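Local coordinates for protein tRNA endonuclease VMS1 (Saccharomyces cerevisiae, PDB 5WHG) that cleaves polypeptidyl-tRNAs as an endonuclease downstream of the ribosome-associated quality control pathway, releasing incompletely made polypeptides for degradation, at residues L17-L22 with T240-A245; F25-Q30 with S362-L367; P161-K166 with S189-A194; Q244-L249 with A357-S362. One frame throughout, in Å; residues are numbered along the deposited sequence.

Interaction 1 of 4, residues L17-L22 with T240-A245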
loop_
_atom_site.group_PDB
_atom_site.type_symbol
_atom_site.label_atom_id
_atom_site.label_comp_id
_atom_site.label_asym_id
_atom_site.label_seq_id
_atom_site.Cartn_x
_atom_site.Cartn_y
_atom_site.Cartn_z
ATOM N N LEU A 17 10.199 -20.456 8.063
ATOM C CA LEU A 17 9.330 -19.374 7.590
ATOM C C LEU A 17 9.789 -18.816 6.252
ATOM O O LEU A 17 10.718 -18.013 6.207
ATOM C CB LEU A 17 9.285 -18.244 8.612
ATOM C CG LEU A 17 8.447 -18.437 9.872
ATOM C CD1 LEU A 17 8.674 -17.290 10.860
ATOM C CD2 LEU A 17 6.976 -18.560 9.509
ATOM N N LYS A 18 9.148 -19.237 5.164
ATOM C CA LYS A 18 9.460 -18.686 3.853
ATOM C C LYS A 18 8.754 -17.346 3.671
ATOM O O LYS A 18 7.766 -17.046 4.345
ATOM C CB LYS A 18 9.045 -19.659 2.751
ATOM C CG LYS A 18 9.591 -21.071 2.939
ATOM C CD LYS A 18 8.807 -22.070 2.110
ATOM C CE LYS A 18 7.326 -21.987 2.443
ATOM N NZ LYS A 18 6.517 -22.871 1.567
ATOM N N LYS A 19 9.273 -16.527 2.749
ATOM C CA LYS A 19 8.692 -15.199 2.563
ATOM C C LYS A 19 7.214 -15.283 2.198
ATOM O O LYS A 19 6.433 -14.401 2.570
ATOM C CB LYS A 19 9.459 -14.401 1.500
ATOM C CG LYS A 19 9.198 -12.888 1.606
ATOM C CD LYS A 19 9.935 -12.047 0.568
ATOM C CE LYS A 19 9.998 -10.579 1.013
ATOM N NZ LYS A 19 9.795 -9.578 -0.086
ATOM N N ASN A 20 6.807 -16.347 1.501
ATOM C CA ASN A 20 5.402 -16.526 1.154
ATOM C C ASN A 20 4.507 -16.589 2.382
ATOM O O ASN A 20 3.312 -16.292 2.279
ATOM C CB ASN A 20 5.230 -17.807 0.327
ATOM C CG ASN A 20 4.768 -17.530 -1.088
ATOM O OD1 ASN A 20 4.113 -16.525 -1.347
ATOM N ND2 ASN A 20 5.108 -18.422 -2.011
ATOM N N ASP A 21 5.054 -16.978 3.534
ATOM C CA ASP A 21 4.308 -17.109 4.775
ATOM C C ASP A 21 4.344 -15.828 5.614
ATOM O O ASP A 21 4.027 -15.867 6.812
ATOM C CB ASP A 21 4.847 -18.286 5.607
ATOM C CG ASP A 21 4.997 -19.584 4.805
ATOM O OD1 ASP A 21 4.190 -19.839 3.883
ATOM O OD2 ASP A 21 5.930 -20.361 5.117
ATOM N N LEU A 22 4.720 -14.699 5.008
ATOM C CA LEU A 22 5.043 -13.492 5.750
ATOM C C LEU A 22 4.308 -12.271 5.218
ATOM O O LEU A 22 4.577 -11.152 5.678
ATOM C CB LEU A 22 6.556 -13.242 5.723
ATOM C CG LEU A 22 7.384 -14.276 6.493
ATOM C CD1 LEU A 22 8.878 -14.048 6.306
ATOM C CD2 LEU A 22 7.019 -14.279 7.979
ATOM N N THR A 240 9.956 -11.273 -10.288
ATOM C CA THR A 240 9.973 -12.350 -9.311
ATOM C C THR A 240 8.540 -12.775 -8.964
ATOM O O THR A 240 7.555 -12.098 -9.288
ATOM C CB THR A 240 10.732 -11.921 -8.049
ATOM O OG1 THR A 240 9.928 -11.023 -7.262
ATOM C CG2 THR A 240 12.033 -11.233 -8.427
ATOM N N LEU A 241 8.434 -13.928 -8.301
ATOM C CA LEU A 241 7.121 -14.422 -7.894
ATOM C C LEU A 241 6.483 -13.509 -6.850
ATOM O O LEU A 241 5.261 -13.313 -6.852
ATOM C CB LEU A 241 7.236 -15.852 -7.365
ATOM C CG LEU A 241 7.689 -16.929 -8.359
ATOM C CD1 LEU A 241 6.932 -16.809 -9.684
ATOM C CD2 LEU A 241 9.201 -16.903 -8.582
ATOM N N ILE A 242 7.292 -12.932 -5.958
ATOM C CA ILE A 242 6.760 -12.009 -4.962
ATOM C C ILE A 242 6.231 -10.738 -5.633
ATOM O O ILE A 242 5.142 -10.246 -5.302
ATOM C CB ILE A 242 7.848 -11.728 -3.904
ATOM C CG1 ILE A 242 8.052 -12.977 -3.048
ATOM C CG2 ILE A 242 7.495 -10.574 -2.990
ATOM C CD1 ILE A 242 6.827 -13.365 -2.233
ATOM N N GLU A 243 6.971 -10.208 -6.611
ATOM C CA GLU A 243 6.485 -9.050 -7.354
ATOM C C GLU A 243 5.319 -9.416 -8.263
ATOM O O GLU A 243 4.405 -8.604 -8.466
ATOM C CB GLU A 243 7.622 -8.439 -8.177
ATOM C CG GLU A 243 8.652 -7.682 -7.359
ATOM C CD GLU A 243 10.061 -7.867 -7.898
ATOM O OE1 GLU A 243 10.208 -8.466 -8.987
ATOM O OE2 GLU A 243 11.023 -7.418 -7.234
ATOM N N GLN A 244 5.324 -10.629 -8.814
ATOM C CA GLN A 244 4.264 -10.999 -9.735
ATOM C C GLN A 244 2.899 -11.105 -9.064
ATOM O O GLN A 244 1.886 -11.185 -9.767
ATOM C CB GLN A 244 4.620 -12.310 -10.416
ATOM C CG GLN A 244 4.078 -12.406 -11.813
ATOM C CD GLN A 244 4.488 -13.683 -12.482
ATOM O OE1 GLN A 244 5.307 -14.437 -11.949
ATOM N NE2 GLN A 244 3.923 -13.944 -13.655
ATOM N N ALA A 245 2.840 -11.097 -7.736
ATOM C CA ALA A 245 1.587 -11.240 -7.016
ATOM C C ALA A 245 1.006 -9.902 -6.577
ATOM O O ALA A 245 -0.101 -9.875 -6.022
ATOM C CB ALA A 245 1.779 -12.159 -5.797
#
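Lys19 and Ile242 account for most of this small packing contact at the protein surface. The lysine chain crosses the isoleucine obliquely: its methylene Lys19 CD lies 4.2 Å from Ile242 CG1, and its terminal nitrogen Lys19 NZ comes to 3.8 Å from Ile242 CG2. With CG anti to the backbone N (chi1 -161°), the lysine chain leaves its short 3-10 turn in the direction of the 240-245 segment. Asn20 adds a looser touch, its OD1 standing 4.3 Å from Ile242 CD1. The backbones stay well apart, the closest CA atoms being those of Asn20 and Ile242 at 7.7 Å, so side chains alone bridge the gap. Local hydrogen bonds shape each partner. In the 240-245 segment, which belongs to the VLRF1 family region, Thr240 and Glu243 form a capping box at the start of the short helix 241-244. Glu243 N donates to Thr240 OG1 over 3.1 Å in a nearly straight bond (168°), and Thr240 N returns a bond to Glu243 OE1, which it meets from above the carboxylate plane. In the N-terminal segment, Asp21 N to Lys18 O at 2.8 Å and Leu22 N to Lys19 O at 3.0 Å close the turn. The charged and aromatic partners come from outside: Lys19 makes a cation-pi contact with Tyr363, on which Ile242 also packs, and Asn20 OD1 accepts a weak hydrogen bond from Arg227 NH1.

Interaction 2 of 4, residues F25-Q30 with S362-L367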
loop_
_atom_site.group_PDB
_atom_site.type_symbol
_atom_site.label_atom_id
_atom_site.label_comp_id
_atom_site.label_asym_id
_atom_site.label_seq_id
_atom_site.Cartn_x
_atom_site.Cartn_y
_atom_site.Cartn_z
ATOM N N PHE A 25 -0.937 -9.145 4.909
ATOM C CA PHE A 25 -2.380 -9.189 4.694
ATOM C C PHE A 25 -2.907 -10.595 4.411
ATOM O O PHE A 25 -4.048 -10.742 3.956
ATOM C CB PHE A 25 -2.764 -8.237 3.565
ATOM C CG PHE A 25 -2.358 -6.813 3.822
ATOM C CD1 PHE A 25 -2.885 -6.117 4.906
ATOM C CD2 PHE A 25 -1.443 -6.177 3.000
ATOM C CE1 PHE A 25 -2.520 -4.810 5.158
ATOM C CE2 PHE A 25 -1.071 -4.867 3.246
ATOM C CZ PHE A 25 -1.616 -4.180 4.323
ATOM N N ASP A 26 -2.111 -11.626 4.694
ATOM C CA ASP A 26 -2.469 -12.998 4.368
ATOM C C ASP A 26 -1.692 -13.971 5.255
ATOM O O ASP A 26 -1.233 -15.017 4.790
ATOM C CB ASP A 26 -2.199 -13.261 2.885
ATOM C CG ASP A 26 -2.846 -14.542 2.377
ATOM O OD1 ASP A 26 -3.573 -15.203 3.156
ATOM O OD2 ASP A 26 -2.616 -14.877 1.189
ATOM N N LEU A 27 -1.534 -13.629 6.533
ATOM C CA LEU A 27 -0.832 -14.493 7.470
ATOM C C LEU A 27 -1.750 -15.593 7.997
ATOM O O LEU A 27 -2.911 -15.345 8.346
ATOM C CB LEU A 27 -0.296 -13.678 8.644
ATOM C CG LEU A 27 0.587 -12.463 8.398
ATOM C CD1 LEU A 27 0.611 -11.616 9.666
ATOM C CD2 LEU A 27 1.998 -12.886 8.006
ATOM N N SER A 28 -1.211 -16.807 8.068
ATOM C CA SER A 28 -1.920 -17.946 8.634
ATOM C C SER A 28 -2.259 -17.707 10.101
ATOM O O SER A 28 -1.593 -16.942 10.807
ATOM C CB SER A 28 -1.061 -19.189 8.540
ATOM O OG SER A 28 0.082 -18.994 9.355
ATOM N N GLU A 29 -3.299 -18.405 10.571
ATOM C CA GLU A 29 -3.748 -18.205 11.945
ATOM C C GLU A 29 -2.697 -18.668 12.948
ATOM O O GLU A 29 -2.572 -18.072 14.025
ATOM C CB GLU A 29 -5.077 -18.930 12.182
ATOM C CG GLU A 29 -5.913 -18.365 13.339
ATOM C CD GLU A 29 -7.081 -19.271 13.732
ATOM O OE1 GLU A 29 -7.052 -20.469 13.377
ATOM O OE2 GLU A 29 -8.027 -18.786 14.397
ATOM N N GLN A 30 -1.930 -19.714 12.611
ATOM C CA GLN A 30 -0.872 -20.185 13.502
ATOM C C GLN A 30 0.161 -19.094 13.737
ATOM O O GLN A 30 0.500 -18.772 14.878
ATOM C CB GLN A 30 -0.200 -21.435 12.923
ATOM C CG GLN A 30 0.670 -22.193 13.941
ATOM C CD GLN A 30 1.770 -23.037 13.298
ATOM O OE1 GLN A 30 2.471 -22.579 12.394
ATOM N NE2 GLN A 30 1.926 -24.274 13.770
ATOM N N SER A 362 4.992 -4.657 2.695
ATOM C CA SER A 362 3.886 -5.556 2.952
ATOM C C SER A 362 4.314 -6.942 3.423
ATOM O O SER A 362 3.446 -7.794 3.658
ATOM C CB SER A 362 3.016 -5.657 1.690
ATOM O OG SER A 362 3.771 -6.134 0.587
ATOM N N TYR A 363 5.611 -7.196 3.588
ATOM C CA TYR A 363 6.104 -8.474 4.098
ATOM C C TYR A 363 6.861 -8.246 5.398
ATOM O O TYR A 363 7.651 -7.299 5.511
ATOM C CB TYR A 363 7.023 -9.183 3.094
ATOM C CG TYR A 363 6.291 -9.761 1.911
ATOM C CD1 TYR A 363 5.991 -8.968 0.800
ATOM C CD2 TYR A 363 5.906 -11.104 1.890
ATOM C CE1 TYR A 363 5.318 -9.488 -0.287
ATOM C CE2 TYR A 363 5.236 -11.640 0.797
ATOM C CZ TYR A 363 4.940 -10.821 -0.283
ATOM O OH TYR A 363 4.272 -11.329 -1.370
ATOM N N LEU A 364 6.622 -9.113 6.378
ATOM C CA LEU A 364 7.376 -8.998 7.617
ATOM C C LEU A 364 8.857 -9.233 7.336
ATOM O O LEU A 364 9.227 -9.931 6.391
ATOM C CB LEU A 364 6.856 -9.989 8.656
ATOM C CG LEU A 364 5.424 -9.808 9.159
ATOM C CD1 LEU A 364 5.102 -10.874 10.184
ATOM C CD2 LEU A 364 5.182 -8.405 9.738
ATOM N N LYS A 365 9.714 -8.611 8.139
ATOM C CA LYS A 365 11.153 -8.824 8.043
ATOM C C LYS A 365 11.665 -9.562 9.274
ATOM O O LYS A 365 11.203 -9.318 10.392
ATOM C CB LYS A 365 11.910 -7.503 7.888
ATOM C CG LYS A 365 11.985 -7.042 6.474
ATOM C CD LYS A 365 13.340 -6.444 6.188
ATOM C CE LYS A 365 13.485 -5.115 6.876
ATOM N NZ LYS A 365 12.530 -4.133 6.290
ATOM N N ILE A 366 12.616 -10.468 9.063
ATOM C CA ILE A 366 13.274 -11.170 10.159
ATOM C C ILE A 366 14.553 -10.418 10.491
ATOM O O ILE A 366 15.456 -10.319 9.655
ATOM C CB ILE A 366 13.572 -12.631 9.792
ATOM C CG1 ILE A 366 12.279 -13.384 9.465
ATOM C CG2 ILE A 366 14.322 -13.332 10.928
ATOM C CD1 ILE A 366 12.486 -14.873 9.201
ATOM N N LEU A 367 14.634 -9.890 11.702
ATOM C CA LEU A 367 15.781 -9.127 12.167
ATOM C C LEU A 367 16.295 -9.677 13.485
ATOM O O LEU A 367 15.607 -10.455 14.158
ATOM C CB LEU A 367 15.415 -7.651 12.351
ATOM C CG LEU A 367 15.027 -6.909 11.086
ATOM C CD1 LEU A 367 14.997 -5.427 11.387
ATOM C CD2 LEU A 367 16.029 -7.237 10.009
#
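Phe25 opens the first segment by bringing the far part of its ring to Ser362, with Phe25 CE2 4.4 Å from Ser362 CB. The approach is oblique to the ring. CG lies anti to the carbonyl carbon (chi1 -58°), which carries the phenyl group from the backbone toward Ser362, in the C-terminal part of helix 351-362. The same ring stacks with His225 and meets Trp198 edge-to-face. One residue on, Asp26 has its partner outside the contact, as OD2 forms a salt bridge with Arg227. Leu27 then returns to the interface: its CB points at the 362-367 segment, and methyl CD2 stands 4.3 Å from Leu364 CD1, an apolar contact between two buried leucines. The backbone N of Leu27 donates to Asn199 OD1. Ser28 is the N-cap of helix 29-34, its OG accepting a weak hydrogen bond from Leu31 N. The contact thus ties the N-terminal segment to the link between helix 351-362 and strand 365-366. Backbone hydrogen bonds pair Ser362 with Ile24 and Leu364 with Leu22, and Leu364 also packs on Leu176 and Ile178 of strand 176-179, the neighbour of strand 365-366 in the four-stranded antiparallel sheet.

Interaction 3 of 4, residues P161-K166 with S189-A194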
loop_
_atom_site.group_PDB
_atom_site.type_symbol
_atom_site.label_atom_id
_atom_site.label_comp_id
_atom_site.label_asym_id
_atom_site.label_seq_id
_atom_site.Cartn_x
_atom_site.Cartn_y
_atom_site.Cartn_z
ATOM N N PRO A 161 12.101 2.788 12.845
ATOM C CA PRO A 161 10.963 2.742 11.915
ATOM C C PRO A 161 10.066 1.529 12.066
ATOM O O PRO A 161 9.016 1.486 11.408
ATOM C CB PRO A 161 11.648 2.715 10.546
ATOM C CG PRO A 161 12.919 1.957 10.815
ATOM C CD PRO A 161 13.360 2.379 12.201
ATOM N N TYR A 162 10.436 0.547 12.889
ATOM C CA TYR A 162 9.748 -0.738 12.937
ATOM C C TYR A 162 9.009 -0.953 14.249
ATOM O O TYR A 162 9.235 -0.284 15.261
ATOM C CB TYR A 162 10.716 -1.907 12.772
ATOM C CG TYR A 162 11.496 -1.977 11.497
ATOM C CD1 TYR A 162 10.854 -2.069 10.268
ATOM C CD2 TYR A 162 12.891 -2.033 11.527
ATOM C CE1 TYR A 162 11.578 -2.166 9.101
ATOM C CE2 TYR A 162 13.619 -2.135 10.375
ATOM C CZ TYR A 162 12.963 -2.197 9.163
ATOM O OH TYR A 162 13.702 -2.286 8.009
ATOM N N ILE A 163 8.145 -1.959 14.203
ATOM C CA ILE A 163 7.508 -2.567 15.360
ATOM C C ILE A 163 7.851 -4.050 15.305
ATOM O O ILE A 163 7.949 -4.621 14.210
ATOM C CB ILE A 163 5.985 -2.305 15.336
ATOM C CG1 ILE A 163 5.696 -0.880 15.807
ATOM C CG2 ILE A 163 5.212 -3.325 16.144
ATOM C CD1 ILE A 163 4.234 -0.562 15.918
ATOM N N TYR A 164 8.092 -4.659 16.475
ATOM C CA TYR A 164 8.660 -6.005 16.565
ATOM C C TYR A 164 7.714 -6.974 17.258
ATOM O O TYR A 164 7.002 -6.602 18.199
ATOM C CB TYR A 164 9.987 -5.999 17.318
ATOM C CG TYR A 164 10.987 -5.009 16.784
ATOM C CD1 TYR A 164 11.777 -5.318 15.693
ATOM C CD2 TYR A 164 11.144 -3.762 17.377
ATOM C CE1 TYR A 164 12.696 -4.416 15.193
ATOM C CE2 TYR A 164 12.064 -2.855 16.889
ATOM C CZ TYR A 164 12.838 -3.187 15.789
ATOM O OH TYR A 164 13.757 -2.294 15.285
ATOM N N PHE A 165 7.732 -8.222 16.790
ATOM C CA PHE A 165 7.047 -9.328 17.445
ATOM C C PHE A 165 8.021 -10.489 17.666
ATOM O O PHE A 165 9.066 -10.590 17.010
ATOM C CB PHE A 165 5.833 -9.809 16.630
ATOM C CG PHE A 165 4.823 -8.738 16.366
ATOM C CD1 PHE A 165 4.925 -7.931 15.235
ATOM C CD2 PHE A 165 3.774 -8.522 17.248
ATOM C CE1 PHE A 165 3.996 -6.928 14.986
ATOM C CE2 PHE A 165 2.839 -7.513 17.008
ATOM C CZ PHE A 165 2.951 -6.719 15.869
ATOM N N LYS A 166 7.666 -11.378 18.598
ATOM C CA LYS A 166 8.464 -12.564 18.884
ATOM C C LYS A 166 7.661 -13.831 18.595
ATOM O O LYS A 166 6.427 -13.826 18.697
ATOM C CB LYS A 166 8.944 -12.572 20.344
ATOM C CG LYS A 166 9.482 -11.233 20.847
ATOM C CD LYS A 166 10.212 -11.418 22.162
ATOM C CE LYS A 166 9.714 -10.480 23.259
ATOM N NZ LYS A 166 10.060 -11.014 24.644
ATOM N N SER A 189 -6.732 0.827 18.583
ATOM C CA SER A 189 -6.320 -0.562 18.499
ATOM C C SER A 189 -4.811 -0.687 18.669
ATOM O O SER A 189 -4.054 0.234 18.347
ATOM C CB SER A 189 -6.723 -1.147 17.150
ATOM O OG SER A 189 -8.115 -1.030 16.921
ATOM N N ASN A 190 -4.371 -1.871 19.187
ATOM C CA ASN A 190 -2.953 -2.177 19.306
ATOM C C ASN A 190 -2.502 -2.948 18.076
ATOM O O ASN A 190 -3.338 -3.444 17.314
ATOM C CB ASN A 190 -2.694 -2.966 20.594
ATOM C CG ASN A 190 -3.406 -4.296 20.613
ATOM O OD1 ASN A 190 -3.283 -5.103 19.682
ATOM N ND2 ASN A 190 -4.162 -4.540 21.679
ATOM N N PRO A 191 -1.189 -3.061 17.839
ATOM C CA PRO A 191 -0.729 -3.692 16.579
ATOM C C PRO A 191 -1.198 -5.139 16.359
ATOM O O PRO A 191 -1.430 -5.520 15.204
ATOM C CB PRO A 191 0.801 -3.599 16.679
ATOM C CG PRO A 191 1.049 -2.433 17.616
ATOM C CD PRO A 191 -0.079 -2.454 18.602
ATOM N N ASN A 192 -1.356 -5.959 17.405
ATOM C CA ASN A 192 -1.938 -7.285 17.190
ATOM C C ASN A 192 -3.363 -7.177 16.677
ATOM O O ASN A 192 -3.772 -7.922 15.776
ATOM C CB ASN A 192 -1.915 -8.114 18.474
ATOM C CG ASN A 192 -0.562 -8.670 18.765
ATOM O OD1 ASN A 192 0.223 -8.056 19.484
ATOM N ND2 ASN A 192 -0.257 -9.830 18.183
ATOM N N GLU A 193 -4.135 -6.245 17.237
ATOM C CA GLU A 193 -5.500 -6.043 16.773
ATOM C C GLU A 193 -5.534 -5.594 15.322
ATOM O O GLU A 193 -6.438 -5.980 14.568
ATOM C CB GLU A 193 -6.201 -5.038 17.678
ATOM C CG GLU A 193 -6.423 -5.600 19.060
ATOM C CD GLU A 193 -7.047 -4.613 19.995
ATOM O OE1 GLU A 193 -6.671 -3.422 19.938
ATOM O OE2 GLU A 193 -7.919 -5.037 20.782
ATOM N N ALA A 194 -4.561 -4.779 14.910
ATOM C CA ALA A 194 -4.494 -4.372 13.510
ATOM C C ALA A 194 -4.211 -5.568 12.607
ATOM O O ALA A 194 -4.914 -5.781 11.608
ATOM C CB ALA A 194 -3.430 -3.291 13.321
#
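Phe165 and Ile163 reach from the same side of strand 162-166 to Pro191 and Asn192 in the first turn of helix 191-198, which packs against a four-stranded antiparallel sheet. A capping box of Asn190 and Glu193 starts that helix: Glu193 N donates to Asn190 OD1 over 2.8 Å, and Asn190 N to Glu193 OE1 over 2.9 Å. From CB, which points at the helix, the Phe165 side chain runs with CG anti to the carbonyl carbon (chi1 -58°), and the far edge of the ring does the touching. Phe165 CE2 lies 3.6 Å from Asn192 OD1, the oxygen sitting at the ring edge in its plane, where the C-H is expected to be slightly positive. Ring and amide planes stand 84° apart. At the tip, Phe165 CZ meets Pro191 CB at 3.9 Å, again at the edge. The ring also packs on Leu37 and Ile178 of the flanking strands. Asn192 is held at its other branch, where ND2 donates to Leu35 O, just ahead of strand 36-37, which restrains the carboxamide while its oxygen faces the phenyl edge. Ile163 crosses Pro191 at about a right angle, placing Ile163 CD1 4.1 Å from Pro191 CG.

Interaction 4 of 4, residues Q244-L249 with A357-S362; sequences QAVNFL and AWCELS
Val246 divides its two methyls between neighbouring residues of helix 351-362. CG1 lies 3.8 Å from Trp358 CD1, while CG2 sits 3.7 Å from Cys359 SG and 4.1 Å from the same indole carbon, Trp358 CD1. This split depends on a valine whose CG1 is anti to the backbone N (chi1 -179°), leaving both branches turned to the helix. CG1 comes to the pyrrole side of the indole at a slant. All three residues are buried, and the contact is purely apolar. It belongs to an alpha/beta packing in the VLRF1 domain, where helix 351-362 lies against a mixed sheet and Val246 leads into one of its two edge strands within the chain, 247-255. That strand runs on toward an unmodelled stretch that includes Gln267, the inferred active-site residue. In the next shell, Val223 of strand 217-224 touches both Val246 and Trp358, and Leu210 of strand 207-214 packs on the indole as well. Around the same indole, His225 meets the ring with planes about 30° apart, and Tyr23 OH makes a weak hydrogen bond with Trp358 NE1. Within the helix, Ser362 CB covers part of one indole face, 3.8 Å above the Trp358 plane and offset toward the rim. Ser362 OG donates to Trp358 O over 2.7 Å, from 44° above the carbonyl plane, which holds the serine over the ring. Farther out, Asn247 pairs through its backbone with Ser224.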
loop_
_atom_site.group_PDB
_atom_site.type_symbol
_atom_site.label_atom_id
_atom_site.label_comp_id
_atom_site.label_asym_id
_atom_site.label_seq_id
_atom_site.Cartn_x
_atom_site.Cartn_y
_atom_site.Cartn_z
ATOM N N GLN A 244 5.324 -10.629 -8.814
ATOM C CA GLN A 244 4.264 -10.999 -9.735
ATOM C C GLN A 244 2.899 -11.105 -9.064
ATOM O O GLN A 244 1.886 -11.185 -9.767
ATOM C CB GLN A 244 4.620 -12.310 -10.416
ATOM C CG GLN A 244 4.078 -12.406 -11.813
ATOM C CD GLN A 244 4.488 -13.683 -12.482
ATOM O OE1 GLN A 244 5.307 -14.437 -11.949
ATOM N NE2 GLN A 244 3.923 -13.944 -13.655
ATOM N N ALA A 245 2.840 -11.097 -7.736
ATOM C CA ALA A 245 1.587 -11.240 -7.016
ATOM C C ALA A 245 1.006 -9.902 -6.577
ATOM O O ALA A 245 -0.101 -9.875 -6.022
ATOM C CB ALA A 245 1.779 -12.159 -5.797
ATOM N N VAL A 246 1.724 -8.799 -6.803
ATOM C CA VAL A 246 1.201 -7.472 -6.494
ATOM C C VAL A 246 0.079 -7.146 -7.470
ATOM O O VAL A 246 0.268 -7.194 -8.692
ATOM C CB VAL A 246 2.314 -6.415 -6.566
ATOM C CG1 VAL A 246 1.759 -5.042 -6.226
ATOM C CG2 VAL A 246 3.465 -6.757 -5.642
ATOM N N ASN A 247 -1.091 -6.801 -6.945
ATOM C CA ASN A 247 -2.245 -6.489 -7.783
ATOM C C ASN A 247 -2.461 -4.976 -7.821
ATOM O O ASN A 247 -2.979 -4.389 -6.864
ATOM C CB ASN A 247 -3.476 -7.210 -7.263
ATOM C CG ASN A 247 -4.666 -7.010 -8.145
ATOM O OD1 ASN A 247 -4.556 -6.480 -9.253
ATOM N ND2 ASN A 247 -5.820 -7.453 -7.672
ATOM N N PHE A 248 -2.065 -4.344 -8.935
ATOM C CA PHE A 248 -2.276 -2.912 -9.137
ATOM C C PHE A 248 -3.607 -2.733 -9.854
ATOM O O PHE A 248 -3.720 -3.034 -11.040
ATOM C CB PHE A 248 -1.139 -2.268 -9.934
ATOM C CG PHE A 248 0.090 -1.913 -9.117
ATOM C CD1 PHE A 248 0.083 -1.983 -7.728
ATOM C CD2 PHE A 248 1.267 -1.517 -9.756
ATOM C CE1 PHE A 248 1.225 -1.671 -6.984
ATOM C CE2 PHE A 248 2.414 -1.198 -9.029
ATOM C CZ PHE A 248 2.396 -1.275 -7.639
ATOM N N LEU A 249 -4.614 -2.239 -9.132
ATOM C CA LEU A 249 -5.917 -2.009 -9.734
ATOM C C LEU A 249 -5.834 -0.927 -10.796
ATOM O O LEU A 249 -6.475 -1.032 -11.845
ATOM C CB LEU A 249 -6.939 -1.647 -8.651
ATOM C CG LEU A 249 -7.132 -2.685 -7.532
ATOM C CD1 LEU A 249 -8.296 -2.339 -6.641
ATOM C CD2 LEU A 249 -7.338 -4.057 -8.126
ATOM N N ALA A 357 8.689 -1.136 -3.765
ATOM C CA ALA A 357 8.287 -0.447 -2.549
ATOM C C ALA A 357 7.174 -1.197 -1.836
ATOM O O ALA A 357 7.223 -1.378 -0.615
ATOM C CB ALA A 357 7.852 0.975 -2.887
ATOM N N TRP A 358 6.158 -1.647 -2.581
ATOM C CA TRP A 358 5.040 -2.337 -1.941
ATOM C C TRP A 358 5.496 -3.630 -1.274
ATOM O O TRP A 358 5.139 -3.901 -0.124
ATOM C CB TRP A 358 3.916 -2.628 -2.938
ATOM C CG TRP A 358 2.730 -3.255 -2.249
ATOM C CD1 TRP A 358 2.217 -4.505 -2.458
ATOM C CD2 TRP A 358 1.938 -2.666 -1.206
ATOM N NE1 TRP A 358 1.141 -4.727 -1.623
ATOM C CE2 TRP A 358 0.951 -3.619 -0.839
ATOM C CE3 TRP A 358 1.964 -1.428 -0.547
ATOM C CZ2 TRP A 358 -0.010 -3.367 0.159
ATOM C CZ3 TRP A 358 1.014 -1.181 0.450
ATOM C CH2 TRP A 358 0.034 -2.152 0.788
ATOM N N CYS A 359 6.280 -4.446 -1.980
ATOM C CA CYS A 359 6.750 -5.688 -1.368
ATOM C C CYS A 359 7.591 -5.399 -0.136
ATOM O O CYS A 359 7.530 -6.140 0.850
ATOM C CB CYS A 359 7.545 -6.527 -2.364
ATOM S SG CYS A 359 6.554 -7.272 -3.673
ATOM N N GLU A 360 8.362 -4.308 -0.169
ATOM C CA GLU A 360 9.145 -3.869 0.985
ATOM C C GLU A 360 8.271 -3.427 2.166
ATOM O O GLU A 360 8.711 -3.517 3.315
ATOM C CB GLU A 360 10.075 -2.735 0.562
ATOM C CG GLU A 360 10.903 -2.154 1.673
ATOM C CD GLU A 360 11.713 -3.210 2.378
ATOM O OE1 GLU A 360 11.743 -3.186 3.627
ATOM O OE2 GLU A 360 12.305 -4.072 1.684
ATOM N N LEU A 361 7.052 -2.929 1.925
ATOM C CA LEU A 361 6.183 -2.543 3.038
ATOM C C LEU A 361 5.289 -3.676 3.537
ATOM O O LEU A 361 4.870 -3.660 4.705
ATOM C CB LEU A 361 5.277 -1.372 2.643
ATOM C CG LEU A 361 5.804 0.051 2.439
ATOM C CD1 LEU A 361 4.874 0.811 1.495
ATOM C CD2 LEU A 361 5.906 0.778 3.768
ATOM N N SER A 362 4.992 -4.657 2.695
ATOM C CA SER A 362 3.886 -5.556 2.952
ATOM C C SER A 362 4.314 -6.942 3.423
ATOM O O SER A 362 3.446 -7.794 3.658
ATOM C CB SER A 362 3.016 -5.657 1.690
ATOM O OG SER A 362 3.771 -6.134 0.587
#

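In the fold
Interactions 2 and 4 are buried and apolar, interaction 3 is partly buried, and interaction 1 lies at the surface with a lysine chain over an isoleucine. Interactions 1 and 4 share Gln244 and Ala245 and converge on Cys359, whose SG lies 3.5 Å from Ile242 CG2. Interactions 2 and 4 share Ser362, on the way from helix 351-362 to strand 365-366. Interactions 2 and 3 reach the same antiparallel sheet, whereas interaction 4 joins the mixed one. Lys365 links three of them: its NZ is 2.9 Å from Glu360 OE1, a salt bridge, and 2.8 Å from Tyr162 OH. Capping boxes mark the helix starts in interactions 1 and 3.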